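Local coordinates for protein Non-canonical purine NTP pyrophosphatase (Staphylococcus aureus, PDB 4BNQ) that probably hydrolyses non-canonical purine nucleoside triphosphates such as XTP, dITP and ITP to their monophosphates and diphosphate, cleansing the nucleotide pool with the aid of magnesium, at residues 25-29 against 30-34; 99-102 against 103-107; 160-164 against 165-169; 180-183 against 184-187. All blocks are in the same frame, centred on the assembly; numbering follows the deposited sequence.

Contact 1. Residues 25-29 against 30-34; sequences HVIGI and SELIP
Glu31 folds back from a short, weakly bonded helical turn over the strand that leads into it, and its side chain touches Gly28 and Ile27 in passing. Its CB lies 3.4 Å from Gly28 O, the same carbonyl that accepts a hydrogen bond from Glu31 N. CG stands beside the backbone N (chi1 -71°) and stays near that oxygen; the extended chain then carries CD across Ile27 at about a right angle, within van der Waals range of Ile27 CG2. At the tip, Glu31 OE2 ends 3.5 Å from Gly28 N and 3.8 Å from Ile27 CA. One water clamps this end to the strand: it donates to Glu31 OE2 at 2.7 Å and to Val26 O, and is also bonded to His25 NE2. One face of the imidazole of His25 is covered, toward its rim, by Ile27 CG1.

Leu32 crosses Ile27 from the helix side, its CG 4.0 Å from Ile27 CG2. On another flank Ile29 and Ile33 meet through their CD1 atoms, 4.1 Å apart. Ile29 O grips two amides, Ile33 N at 2.7 Å in a nearly straight bond and Leu32 N from above the carbonyl plane. Ile29 also packs on Leu60 of helix 45-60, and Ser30 OG bonds Gln11 NE2, a residue predicted to bind substrate.

The arrangement is a strand-to-helix junction: strand 25-28, paired in parallel with strand 3-6, passes into a helical turn next to the predicted substrate-binding residues 8-13 of the Ham1 fold.

Contact 2. Residues 99-102 against 103-107; sequences EKLL and NKLGN
Leu101 and Leu105 supply the apolar part of this helix end, lying side by side and pointing the same way, with their CD1 atoms 3.6 Å apart. Leu101 CG sits beside its own carbonyl carbon (chi1 -178°), which brings the branch toward Leu105. Both leucines pack on Val73 of strand 64-73, and Leu101 also reaches Leu71.

Backbone hydrogen bonds make up the second group. Asn103 N to Glu99 O and Lys104 N to Lys100 O, both 2.9 Å, are regular alpha-helical bonds. At Leu105 the pattern gives way. Leu105 N makes a weak 3.2 Å bond to Leu101 O. Leu105 N also bonds Leu102 O at 3.0 Å, from well above the carbonyl plane.

The polar side chains follow the outer surface. Asn103 CB and CG rest against Glu99 O, while Lys104 CG lies 3.5 Å from Lys100 O. The ammonium groups of Lys100 and Lys104 stay apart, NZ to NZ 6.7 Å; that of Lys100 bonds Tyr87 O and makes a cation-pi contact with the tyrosine ring, and that of Lys104 forms a long, weak ion pair with Glu79.

The chemistry is that of an amphipathic C-terminal turn, in which leucines anchor helix 94-104 to the sheet while bifurcated bonding of Leu105 N, one branch weak, marks the exit.

Contact 3. Residues 160-164 against 165-169; sequences LDKTM and AQLSK
Leu160 begins this segment by crossing Leu167 at about a right angle, Leu160 CD2 lying 3.6 Å from Leu167 CD2. The contact is the turn by which strand 162-163, the outermost of the antiparallel sheet within the chain, passes through a 3-10 segment toward helix 169-175. A G1 beta bulge at Asp161 and Lys162, opposite Val157, precedes the turn.

Lys162 crosses Gln166 at about a right angle, its CB near Gln166 OE1, and its CD touches Leu167 CD2 at 3.9 Å.

Thr163 is gripped twice by Gln166. Its N donates to Gln166 OE1 over 2.9 Å in a nearly straight bond (170°), with the donor tilted from the amide plane, while Thr163 O accepts from Gln166 N at 2.8 Å. The glutamine can do this because CG stands beside its own backbone N (chi1 -79°) and the chain runs on extended, bringing the amide back to the strand. Thr163 OG1 has its main partner in Tyr144 O; Gln166 N reaches it only weakly.

Met164 bends at chi2 and chi3, placing SD 4.0 Å from Leu167 CD1. The same methionine packs on Asp152 and Lys172, both predicted to bind substrate, and together with Leu160 and Leu167 it contacts Ile175 of the following helix. Met164 O accepts Leu167 N from above the carbonyl plane, a second 3-10-type bond. A single water closes the turn beyond it, donating to Met164 O at 2.9 Å and to Leu167 O at 2.6 Å.

Contact 4. Residues 180-183 against 184-187; sequences NAIN and LLQA
The side chains of Asn183 and Gln186 cross obliquely, their amide planes turned only 25° from parallel, and a water joins them, donating to Asn183 OD1 at 3.3 Å and to Gln186 OE1 at 3.1 Å. Asn183 OD1 and Gln186 OE1 themselves stay 4.1 Å apart. Asn183 OD1 is also hydrogen-bonded by its main partner, Arg179 NE, one turn earlier. Ile182 CG2 lies over one face of the Gln186 amide, 3.9 Å from Gln186 CD, where the extended glutamine chain crosses the isoleucine obliquely.

The other branch of Ile182 ends at CD1, 3.9 Å from Leu185 CD2, the two side chains lying side by side. Leu185 carries CG on the side away from its own N (chi1 172°) and reaches Met121 and Phe131 of the sheet, while Ile182 packs on Ile119 and on Phe17 of helix 11-20. The backbone bonds are regular i to i+4, the shortest from Gln186 N to Ile182 O at 2.7 Å.

Asn183, Leu184 and Ala187 also pack against the second subunit, Ala187 on its own copy there. The chemistry thus varies around helix 177-191: apolar branches join it to the sheet, a water bridges two amides, and Asn183 serves both that bridge and the homodimer interface.

How the contacts relate
From the N terminus the four contacts follow in series; each joins adjacent segments, so none nests in or crosses another. Contact 1 closes the turn from parallel strand 25-28 into helix 29-32. Contact 2 ends helix 94-104 on the opposite side of the chain's centre, the two centres about 35 Å apart. Contact 3 turns from strand 162-163 toward helix 169-175, and contact 4 lies within helix 177-191, which follows soon after. No two of them touch; the nearest approaches, about 9 Å between atoms, are of contact 4 to contacts 1 and 3. The antiparallel sheet links contacts 2, 3 and 4; contact 1 belongs to the small parallel sheet.

Contact 1. Residues 25-29 against 30-34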
loop_
_atom_site.group_PDB
_atom_site.type_symbol
_atom_site.label_atom_id
_atom_site.label_comp_id
_atom_site.label_asym_id
_atom_site.label_seq_id
_atom_site.Cartn_x
_atom_site.Cartn_y
_atom_site.Cartn_z
ATOM N N HIS A 25 2.944 -23.348 1.258
ATOM C CA HIS A 25 3.728 -24.036 0.261
ATOM C C HIS A 25 3.442 -23.327 -1.058
ATOM O O HIS A 25 2.347 -23.442 -1.619
ATOM C CB HIS A 25 3.392 -25.522 0.165
ATOM C CG HIS A 25 4.171 -26.212 -0.901
ATOM N ND1 HIS A 25 3.658 -27.273 -1.651
ATOM C CD2 HIS A 25 5.405 -26.002 -1.392
ATOM C CE1 HIS A 25 4.537 -27.667 -2.519
ATOM N NE2 HIS A 25 5.641 -26.902 -2.400
ATOM N N VAL A 26 4.418 -22.563 -1.535
ATOM C CA VAL A 26 4.255 -21.808 -2.773
ATOM C C VAL A 26 4.623 -22.715 -3.936
ATOM O O VAL A 26 5.729 -23.254 -3.985
ATOM C CB VAL A 26 5.099 -20.513 -2.750
ATOM C CG1 VAL A 26 5.253 -19.925 -4.135
ATOM C CG2 VAL A 26 4.470 -19.488 -1.820
ATOM N N ILE A 27 3.678 -22.919 -4.851
ATOM C CA ILE A 27 3.905 -23.786 -6.010
ATOM C C ILE A 27 3.883 -22.940 -7.288
ATOM O O ILE A 27 2.835 -22.394 -7.668
ATOM C CB ILE A 27 2.833 -24.899 -6.126
ATOM C CG1 ILE A 27 2.838 -25.782 -4.885
ATOM C CG2 ILE A 27 3.079 -25.797 -7.336
ATOM C CD1 ILE A 27 1.839 -26.933 -4.934
ATOM N N GLY A 28 5.038 -22.822 -7.942
ATOM C CA GLY A 28 5.126 -22.096 -9.198
ATOM C C GLY A 28 4.553 -22.953 -10.323
ATOM O O GLY A 28 4.668 -24.175 -10.281
ATOM N N ILE A 29 3.945 -22.331 -11.329
ATOM C CA ILE A 29 3.336 -23.103 -12.408
ATOM C C ILE A 29 4.327 -24.020 -13.130
ATOM O O ILE A 29 3.940 -25.080 -13.632
ATOM C CB ILE A 29 2.633 -22.205 -13.425
ATOM C CG1 ILE A 29 1.601 -23.017 -14.199
ATOM C CG2 ILE A 29 3.647 -21.552 -14.365
ATOM C CD1 ILE A 29 0.474 -23.479 -13.367
ATOM N N SER A 30 5.605 -23.637 -13.168
ATOM C CA SER A 30 6.592 -24.478 -13.855
ATOM C C SER A 30 6.690 -25.885 -13.267
ATOM O O SER A 30 7.163 -26.804 -13.931
ATOM C CB SER A 30 7.965 -23.796 -13.926
ATOM O OG SER A 30 8.433 -23.422 -12.645
ATOM N N GLU A 31 6.237 -26.061 -12.027
ATOM C CA GLU A 31 6.223 -27.384 -11.426
ATOM C C GLU A 31 5.104 -28.255 -11.990
ATOM O O GLU A 31 5.242 -29.471 -12.083
ATOM C CB GLU A 31 6.077 -27.274 -9.908
ATOM C CG GLU A 31 7.308 -26.736 -9.186
ATOM C CD GLU A 31 7.117 -26.662 -7.673
ATOM O OE1 GLU A 31 6.974 -27.723 -7.017
ATOM O OE2 GLU A 31 7.102 -25.534 -7.133
ATOM N N LEU A 32 3.988 -27.623 -12.341
ATOM C CA LEU A 32 2.792 -28.323 -12.797
ATOM C C LEU A 32 2.658 -28.333 -14.330
ATOM O O LEU A 32 2.247 -29.330 -14.929
ATOM C CB LEU A 32 1.565 -27.660 -12.187
ATOM C CG LEU A 32 1.591 -27.555 -10.657
ATOM C CD1 LEU A 32 0.290 -26.981 -10.144
ATOM C CD2 LEU A 32 1.829 -28.943 -10.027
ATOM N N ILE A 33 2.992 -27.204 -14.954
ATOM C CA ILE A 33 2.944 -27.072 -16.405
ATOM C C ILE A 33 4.212 -26.361 -16.858
ATOM O O ILE A 33 4.213 -25.134 -17.042
ATOM C CB ILE A 33 1.746 -26.212 -16.869
ATOM C CG1 ILE A 33 0.442 -26.617 -16.168
ATOM C CG2 ILE A 33 1.598 -26.277 -18.400
ATOM C CD1 ILE A 33 -0.730 -25.744 -16.567
ATOM N N PRO A 34 5.304 -27.129 -17.016
ATOM C CA PRO A 34 6.634 -26.602 -17.355
ATOM C C PRO A 34 6.630 -25.722 -18.616
ATOM O O PRO A 34 7.464 -24.809 -18.757
ATOM C CB PRO A 34 7.458 -27.878 -17.593
ATOM C CG PRO A 34 6.770 -28.931 -16.744
ATOM C CD PRO A 34 5.308 -28.603 -16.907
HETATM O O HOH W 1 7.643 -25.553 -4.506
#

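Contact 2. Residues 99-102 against 103-107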
loop_
_atom_site.group_PDB
_atom_site.type_symbol
_atom_site.label_atom_id
_atom_site.label_comp_id
_atom_site.label_asym_id
_atom_site.label_seq_id
_atom_site.Cartn_x
_atom_site.Cartn_y
_atom_site.Cartn_z
ATOM N N GLU A 99 19.147 -1.644 -20.493
ATOM C CA GLU A 99 20.000 -0.803 -21.342
ATOM C C GLU A 99 19.172 0.109 -22.219
ATOM O O GLU A 99 19.453 1.303 -22.321
ATOM C CB GLU A 99 20.964 -1.648 -22.178
ATOM C CG GLU A 99 22.013 -2.385 -21.342
ATOM C CD GLU A 99 22.752 -1.465 -20.376
ATOM O OE1 GLU A 99 22.975 -0.278 -20.710
ATOM O OE2 GLU A 99 23.125 -1.919 -19.269
ATOM N N LYS A 100 18.119 -0.443 -22.810
ATOM C CA LYS A 100 17.200 0.380 -23.593
ATOM C C LYS A 100 16.584 1.510 -22.770
ATOM O O LYS A 100 16.670 2.677 -23.148
ATOM C CB LYS A 100 16.087 -0.457 -24.204
ATOM C CG LYS A 100 15.161 0.380 -25.065
ATOM C CD LYS A 100 14.094 -0.491 -25.716
ATOM C CE LYS A 100 13.110 0.344 -26.509
ATOM N NZ LYS A 100 12.114 -0.538 -27.161
ATOM N N LEU A 101 15.975 1.161 -21.643
ATOM C CA LEU A 101 15.381 2.169 -20.774
ATOM C C LEU A 101 16.397 3.230 -20.368
ATOM O O LEU A 101 16.107 4.415 -20.436
ATOM C CB LEU A 101 14.768 1.521 -19.541
ATOM C CG LEU A 101 14.079 2.517 -18.610
ATOM C CD1 LEU A 101 13.090 3.355 -19.375
ATOM C CD2 LEU A 101 13.356 1.749 -17.540
ATOM N N LEU A 102 17.594 2.814 -19.963
ATOM C CA LEU A 102 18.620 3.792 -19.609
ATOM C C LEU A 102 18.978 4.722 -20.783
ATOM O O LEU A 102 19.038 5.945 -20.608
ATOM C CB LEU A 102 19.863 3.108 -19.038
ATOM C CG LEU A 102 19.676 2.558 -17.627
ATOM C CD1 LEU A 102 20.927 1.835 -17.149
ATOM C CD2 LEU A 102 19.338 3.709 -16.700
ATOM N N ASN A 103 19.203 4.145 -21.967
ATOM C CA ASN A 103 19.538 4.932 -23.159
ATOM C C ASN A 103 18.479 5.969 -23.457
ATOM O O ASN A 103 18.795 7.133 -23.716
ATOM C CB ASN A 103 19.713 4.040 -24.392
ATOM C CG ASN A 103 21.021 3.276 -24.380
ATOM O OD1 ASN A 103 21.951 3.638 -23.660
ATOM N ND2 ASN A 103 21.107 2.218 -25.194
ATOM N N LYS A 104 17.221 5.546 -23.398
ATOM C CA LYS A 104 16.106 6.452 -23.643
ATOM C C LYS A 104 15.986 7.587 -22.626
ATOM O O LYS A 104 15.398 8.615 -22.924
ATOM C CB LYS A 104 14.796 5.675 -23.754
ATOM C CG LYS A 104 14.705 4.821 -25.004
ATOM C CD LYS A 104 13.257 4.698 -25.484
ATOM C CE LYS A 104 12.517 6.026 -25.356
ATOM N NZ LYS A 104 11.193 6.038 -26.049
ATOM N N LEU A 105 16.554 7.408 -21.435
ATOM C CA LEU A 105 16.552 8.472 -20.430
ATOM C C LEU A 105 17.904 9.210 -20.303
ATOM O O LEU A 105 18.161 9.898 -19.304
ATOM C CB LEU A 105 16.090 7.914 -19.076
ATOM C CG LEU A 105 14.585 7.659 -18.941
ATOM C CD1 LEU A 105 14.351 6.457 -18.046
ATOM C CD2 LEU A 105 13.816 8.875 -18.395
ATOM N N GLY A 106 18.741 9.092 -21.333
ATOM C CA GLY A 106 20.116 9.583 -21.324
ATOM C C GLY A 106 20.477 10.829 -20.524
ATOM O O GLY A 106 21.426 10.824 -19.726
ATOM N N ASN A 107 19.737 11.909 -20.733
ATOM C CA ASN A 107 20.028 13.126 -19.985
ATOM C C ASN A 107 18.930 13.523 -18.994
ATOM O O ASN A 107 19.210 14.235 -18.029
ATOM C CB ASN A 107 20.368 14.277 -20.939
ATOM C CG ASN A 107 21.554 13.953 -21.837
ATOM O OD1 ASN A 107 22.710 13.938 -21.381
ATOM N ND2 ASN A 107 21.276 13.682 -23.120
#

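Contact 3. Residues 160-164 against 165-169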
loop_
_atom_site.group_PDB
_atom_site.type_symbol
_atom_site.label_atom_id
_atom_site.label_comp_id
_atom_site.label_asym_id
_atom_site.label_seq_id
_atom_site.Cartn_x
_atom_site.Cartn_y
_atom_site.Cartn_z
ATOM N N LEU A 160 14.441 4.541 1.022
ATOM C CA LEU A 160 15.390 3.580 1.567
ATOM C C LEU A 160 16.807 3.971 1.201
ATOM O O LEU A 160 17.761 3.354 1.653
ATOM C CB LEU A 160 15.070 2.176 1.045
ATOM C CG LEU A 160 14.244 1.202 1.903
ATOM C CD1 LEU A 160 13.180 1.912 2.666
ATOM C CD2 LEU A 160 13.604 0.141 1.030
ATOM N N ASP A 161 16.926 5.013 0.382
ATOM C CA ASP A 161 18.195 5.381 -0.263
ATOM C C ASP A 161 18.904 4.158 -0.884
ATOM O O ASP A 161 20.117 4.002 -0.753
ATOM C CB ASP A 161 19.119 6.099 0.734
ATOM C CG ASP A 161 20.309 6.738 0.057
ATOM O OD1 ASP A 161 20.239 6.981 -1.164
ATOM O OD2 ASP A 161 21.323 6.997 0.733
ATOM N N LYS A 162 18.140 3.291 -1.549
ATOM C CA LYS A 162 18.691 2.086 -2.176
ATOM C C LYS A 162 17.886 1.728 -3.417
ATOM O O LYS A 162 16.729 2.132 -3.543
ATOM C CB LYS A 162 18.673 0.902 -1.197
ATOM C CG LYS A 162 19.742 0.947 -0.105
ATOM C CD LYS A 162 19.778 -0.360 0.671
ATOM C CE LYS A 162 20.438 -0.192 2.035
ATOM N NZ LYS A 162 21.730 0.526 1.923
ATOM N N THR A 163 18.493 0.992 -4.344
ATOM C CA THR A 163 17.705 0.422 -5.433
ATOM C C THR A 163 17.069 -0.875 -4.955
ATOM O O THR A 163 17.552 -1.490 -4.011
ATOM C CB THR A 163 18.528 0.109 -6.688
ATOM O OG1 THR A 163 19.438 -0.962 -6.404
ATOM C CG2 THR A 163 19.292 1.345 -7.185
ATOM N N MET A 164 16.005 -1.291 -5.633
ATOM C CA MET A 164 15.320 -2.527 -5.325
ATOM C C MET A 164 16.333 -3.683 -5.285
ATOM O O MET A 164 16.275 -4.506 -4.379
ATOM C CB MET A 164 14.203 -2.753 -6.358
ATOM C CG MET A 164 12.930 -3.441 -5.850
ATOM S SD MET A 164 12.018 -2.659 -4.500
ATOM C CE MET A 164 10.679 -1.936 -5.438
ATOM N N ALA A 165 17.296 -3.722 -6.207
ATOM C CA ALA A 165 18.285 -4.826 -6.208
ATOM C C ALA A 165 19.292 -4.772 -5.052
ATOM O O ALA A 165 20.017 -5.737 -4.781
ATOM C CB ALA A 165 19.017 -4.918 -7.529
ATOM N N GLN A 166 19.359 -3.650 -4.367
ATOM C CA GLN A 166 20.272 -3.566 -3.246
ATOM C C GLN A 166 19.659 -4.169 -1.976
ATOM O O GLN A 166 20.376 -4.518 -1.036
ATOM C CB GLN A 166 20.656 -2.114 -2.993
ATOM C CG GLN A 166 21.710 -1.563 -3.924
ATOM C CD GLN A 166 22.057 -0.121 -3.568
ATOM O OE1 GLN A 166 21.409 0.820 -4.037
ATOM N NE2 GLN A 166 23.068 0.055 -2.710
ATOM N N LEU A 167 18.334 -4.279 -1.946
ATOM C CA LEU A 167 17.632 -4.740 -0.752
ATOM C C LEU A 167 17.758 -6.254 -0.630
ATOM O O LEU A 167 17.786 -6.963 -1.637
ATOM C CB LEU A 167 16.148 -4.388 -0.846
ATOM C CG LEU A 167 15.763 -2.928 -1.066
ATOM C CD1 LEU A 167 14.245 -2.813 -1.231
ATOM C CD2 LEU A 167 16.262 -2.065 0.094
ATOM N N SER A 168 17.825 -6.749 0.600
ATOM C CA SER A 168 17.762 -8.189 0.844
ATOM C C SER A 168 16.402 -8.678 0.388
ATOM O O SER A 168 15.473 -7.880 0.261
ATOM C CB SER A 168 17.931 -8.487 2.337
ATOM O OG SER A 168 16.793 -8.059 3.074
ATOM N N LYS A 169 16.263 -9.982 0.160
ATOM C CA LYS A 169 14.973 -10.501 -0.263
ATOM C C LYS A 169 13.917 -10.157 0.775
ATOM O O LYS A 169 12.802 -9.792 0.419
ATOM C CB LYS A 169 15.027 -11.999 -0.596
ATOM C CG LYS A 169 15.281 -12.960 0.582
ATOM C CD LYS A 169 15.296 -14.427 0.080
ATOM C CE LYS A 169 15.275 -15.417 1.235
ATOM N NZ LYS A 169 16.441 -15.277 2.133
HETATM O O HOH W 2 16.006 -7.272 -3.519
#

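Contact 4. Residues 180-183 against 184-187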
loop_
_atom_site.group_PDB
_atom_site.type_symbol
_atom_site.label_atom_id
_atom_site.label_comp_id
_atom_site.label_asym_id
_atom_site.label_seq_id
_atom_site.Cartn_x
_atom_site.Cartn_y
_atom_site.Cartn_z
ATOM N N ASN A 180 2.491 -5.024 -1.777
ATOM C CA ASN A 180 1.296 -4.207 -1.567
ATOM C C ASN A 180 0.048 -4.830 -2.174
ATOM O O ASN A 180 -1.020 -4.760 -1.582
ATOM C CB ASN A 180 1.483 -2.783 -2.107
ATOM C CG ASN A 180 2.358 -1.945 -1.213
ATOM O OD1 ASN A 180 2.499 -2.234 -0.027
ATOM N ND2 ASN A 180 2.964 -0.906 -1.774
ATOM N N ALA A 181 0.184 -5.426 -3.356
ATOM C CA ALA A 181 -0.930 -6.114 -3.989
ATOM C C ALA A 181 -1.364 -7.311 -3.167
ATOM O O ALA A 181 -2.554 -7.578 -3.031
ATOM C CB ALA A 181 -0.540 -6.578 -5.369
ATOM N N ILE A 182 -0.393 -8.060 -2.658
ATOM C CA ILE A 182 -0.696 -9.269 -1.914
ATOM C C ILE A 182 -1.377 -8.929 -0.582
ATOM O O ILE A 182 -2.196 -9.711 -0.107
ATOM C CB ILE A 182 0.564 -10.120 -1.665
ATOM C CG1 ILE A 182 1.068 -10.713 -2.971
ATOM C CG2 ILE A 182 0.268 -11.268 -0.705
ATOM C CD1 ILE A 182 0.132 -11.751 -3.584
ATOM N N ASN A 183 -1.065 -7.763 -0.006
ATOM C CA ASN A 183 -1.706 -7.328 1.252
ATOM C C ASN A 183 -3.206 -7.176 1.069
ATOM O O ASN A 183 -3.989 -7.561 1.942
ATOM C CB ASN A 183 -1.113 -6.014 1.786
ATOM C CG ASN A 183 0.244 -6.201 2.450
ATOM O OD1 ASN A 183 0.608 -7.310 2.860
ATOM N ND2 ASN A 183 0.996 -5.105 2.569
ATOM N N LEU A 184 -3.598 -6.629 -0.079
ATOM C CA LEU A 184 -5.007 -6.536 -0.439
ATOM C C LEU A 184 -5.587 -7.935 -0.645
ATOM O O LEU A 184 -6.734 -8.199 -0.263
ATOM C CB LEU A 184 -5.207 -5.684 -1.698
ATOM C CG LEU A 184 -4.851 -4.192 -1.617
ATOM C CD1 LEU A 184 -4.724 -3.583 -3.028
ATOM C CD2 LEU A 184 -5.893 -3.435 -0.800
ATOM N N LEU A 185 -4.797 -8.841 -1.223
ATOM C CA LEU A 185 -5.257 -10.224 -1.414
ATOM C C LEU A 185 -5.472 -10.908 -0.073
ATOM O O LEU A 185 -6.525 -11.500 0.162
ATOM C CB LEU A 185 -4.260 -11.048 -2.232
ATOM C CG LEU A 185 -4.566 -12.555 -2.305
ATOM C CD1 LEU A 185 -5.865 -12.779 -3.075
ATOM C CD2 LEU A 185 -3.421 -13.345 -2.966
ATOM N N GLN A 186 -4.464 -10.840 0.793
ATOM C CA GLN A 186 -4.534 -11.501 2.091
ATOM C C GLN A 186 -5.666 -10.956 2.937
ATOM O O GLN A 186 -6.300 -11.712 3.679
ATOM C CB GLN A 186 -3.190 -11.432 2.828
ATOM C CG GLN A 186 -2.227 -12.522 2.354
ATOM C CD GLN A 186 -0.824 -12.330 2.870
ATOM O OE1 GLN A 186 -0.439 -11.225 3.268
ATOM N NE2 GLN A 186 -0.046 -13.405 2.877
ATOM N N ALA A 187 -5.931 -9.656 2.808
ATOM C CA ALA A 187 -7.063 -9.049 3.510
ATOM C C ALA A 187 -8.365 -9.621 2.969
ATOM O O ALA A 187 -9.297 -9.875 3.725
ATOM C CB ALA A 187 -7.052 -7.527 3.382
HETATM O O HOH W 3 -0.033 -9.118 5.543
#